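Local atomic coordinates of glutathione peroxidase-like protein (Trypanosoma brucei, PDB entry 3DWV), a protein that acts as a tryparedoxin-dependent peroxidase of the glutathione peroxidase family, probably reducing hydroperoxides in the parasite. Residues 30-33 with 34-38. The protein carries 1 engineered substitution. Sequence-based numbering, arbitrary orientation.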
loop_
_atom_site.group_PDB
_atom_site.type_symbol
_atom_site.label_atom_id
_atom_site.label_comp_id
_atom_site.label_asym_id
_atom_site.label_seq_id
_atom_site.Cartn_x
_atom_site.Cartn_y
_atom_site.Cartn_z
ATOM N N GLU A 30 -6.892 10.561 7.175
ATOM C CA GLU A 30 -8.179 9.892 7.326
ATOM C C GLU A 30 -8.247 8.594 6.555
ATOM O O GLU A 30 -7.929 8.632 5.336
ATOM C CB GLU A 30 -9.314 10.802 6.791
ATOM C CG GLU A 30 -10.675 10.204 7.100
ATOM C CD GLU A 30 -11.813 11.204 6.903
ATOM O OE1 GLU A 30 -11.604 12.132 6.093
ATOM O OE2 GLU A 30 -12.893 11.071 7.524
ATOM N N VAL A 31 -8.612 7.494 7.183
ATOM C CA VAL A 31 -8.777 6.201 6.493
ATOM C C VAL A 31 -10.113 5.618 6.880
ATOM O O VAL A 31 -10.530 5.473 8.044
ATOM C CB VAL A 31 -7.595 5.262 6.837
ATOM C CG1 VAL A 31 -7.749 3.882 6.256
ATOM C CG2 VAL A 31 -6.238 5.868 6.396
ATOM N N LEU A 32 -10.847 5.232 5.830
ATOM C CA LEU A 32 -12.036 4.400 5.977
ATOM C C LEU A 32 -11.754 2.951 5.555
ATOM O O LEU A 32 -11.047 2.686 4.550
ATOM C CB LEU A 32 -13.215 4.931 5.158
ATOM C CG LEU A 32 -13.614 6.398 5.310
ATOM C CD1 LEU A 32 -14.913 6.612 4.510
ATOM C CD2 LEU A 32 -13.780 6.834 6.763
ATOM N N ASP A 33 -12.310 2.018 6.359
ATOM C CA ASP A 33 -12.199 0.589 6.039
ATOM C C ASP A 33 -13.124 0.201 4.884
ATOM O O ASP A 33 -13.836 1.023 4.327
ATOM C CB ASP A 33 -12.531 -0.268 7.245
ATOM C CG ASP A 33 -13.947 -0.211 7.778
ATOM O OD1 ASP A 33 -14.881 0.103 7.029
ATOM O OD2 ASP A 33 -14.168 -0.519 8.989
ATOM N N ALA A 34 -13.150 -1.101 4.562
ATOM C CA ALA A 34 -13.901 -1.547 3.388
ATOM C C ALA A 34 -15.411 -1.373 3.516
ATOM O O ALA A 34 -16.110 -1.413 2.499
ATOM C CB ALA A 34 -13.536 -3.001 3.101
ATOM N N ASP A 35 -15.933 -1.172 4.725
ATOM C CA ASP A 35 -17.348 -0.885 4.922
ATOM C C ASP A 35 -17.550 0.616 5.096
ATOM O O ASP A 35 -18.639 1.058 5.471
ATOM C CB ASP A 35 -17.969 -1.568 6.143
ATOM C CG ASP A 35 -17.347 -2.915 6.442
ATOM O OD1 ASP A 35 -17.649 -3.855 5.668
ATOM O OD2 ASP A 35 -16.588 -2.969 7.440
ATOM N N HIS A 36 -16.504 1.362 4.801
ATOM C CA HIS A 36 -16.603 2.810 4.846
ATOM C C HIS A 36 -16.825 3.294 6.253
ATOM O O HIS A 36 -17.439 4.335 6.504
ATOM C CB HIS A 36 -17.736 3.197 3.880
ATOM C CG HIS A 36 -17.121 3.038 2.504
ATOM N ND1 HIS A 36 -17.505 2.054 1.633
ATOM C CD2 HIS A 36 -16.130 3.735 1.890
ATOM C CE1 HIS A 36 -16.808 2.142 0.525
ATOM N NE2 HIS A 36 -15.969 3.153 0.658
ATOM N N LYS A 37 -16.289 2.545 7.229
ATOM C CA LYS A 37 -16.346 3.151 8.573
ATOM C C LYS A 37 -14.995 3.718 8.937
ATOM O O LYS A 37 -13.978 3.316 8.342
ATOM C CB LYS A 37 -16.774 2.128 9.602
ATOM C CG LYS A 37 -18.166 1.561 9.316
ATOM C CD LYS A 37 -18.294 0.279 10.139
ATOM C CE LYS A 37 -16.929 -0.377 10.321
ATOM N NZ LYS A 37 -16.878 -1.804 9.859
ATOM N N PRO A 38 -14.917 4.624 9.880
ATOM C CA PRO A 38 -13.593 5.173 10.189
ATOM C C PRO A 38 -12.689 4.055 10.705
ATOM O O PRO A 38 -13.170 3.246 11.529
ATOM C CB PRO A 38 -13.863 6.194 11.282
ATOM C CG PRO A 38 -15.321 6.512 11.090
ATOM C CD PRO A 38 -15.964 5.191 10.743
HETATM O O HOH W 1 -13.630 0.603 11.561
#
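A tight beta hairpin at the protein surface reverses the chain between D33 and K37, with A34, D35 and H36 forming its loop. Two backbone bonds define it: D33 N donates to K37 O over 2.9 Å, nearly in line with the carbonyl, and H36 N reaches D33 O at 2.7 Å, closing a type I turn from D33 to H36. H36 then takes a left-handed backbone conformation (phi 66°, psi 31°), which brings K37 back alongside D33. The return bond from K37 N goes to the side chain of D33 instead of its carbonyl, reaching OD1 at 2.8 Å in a nearly straight line. D35 N meets the same D33 OD1, also at 2.8 Å but more bent, completing an Asx turn. The two donors approach from opposite faces of the carboxylate, both well above its plane, and pin OD1 from either side. The torsion responsible sets D33 CG between its own N and carbonyl carbon (chi1 65°), folding the carboxylate back over the loop. The other oxygen, D33 OD2, forms a salt bridge with K37 NZ at 3.1 Å and accepts from a water that also donates to P38 O. The K37 chain, bent near its end, carries K37 NZ within 2.7 Å of D35 OD2 as well; its positive charge probably offsets the closeness of the two aspartates. L32 parts its two methyls along the returning chain: L32 CD2 lies 3.8 Å from P38 CA, while CD1 comes to the edge of the H36 ring. The V31 side chain touches Y39, L41 and M116, connecting the hairpin to the rest of the chain. The single bridge of L32 with P38, the lone D33 N to K37 O backbone bond, the type I turn and the left-handed H36 fit a 3:5 hairpin with a G1 beta bulge, here reinforced by an Asx turn.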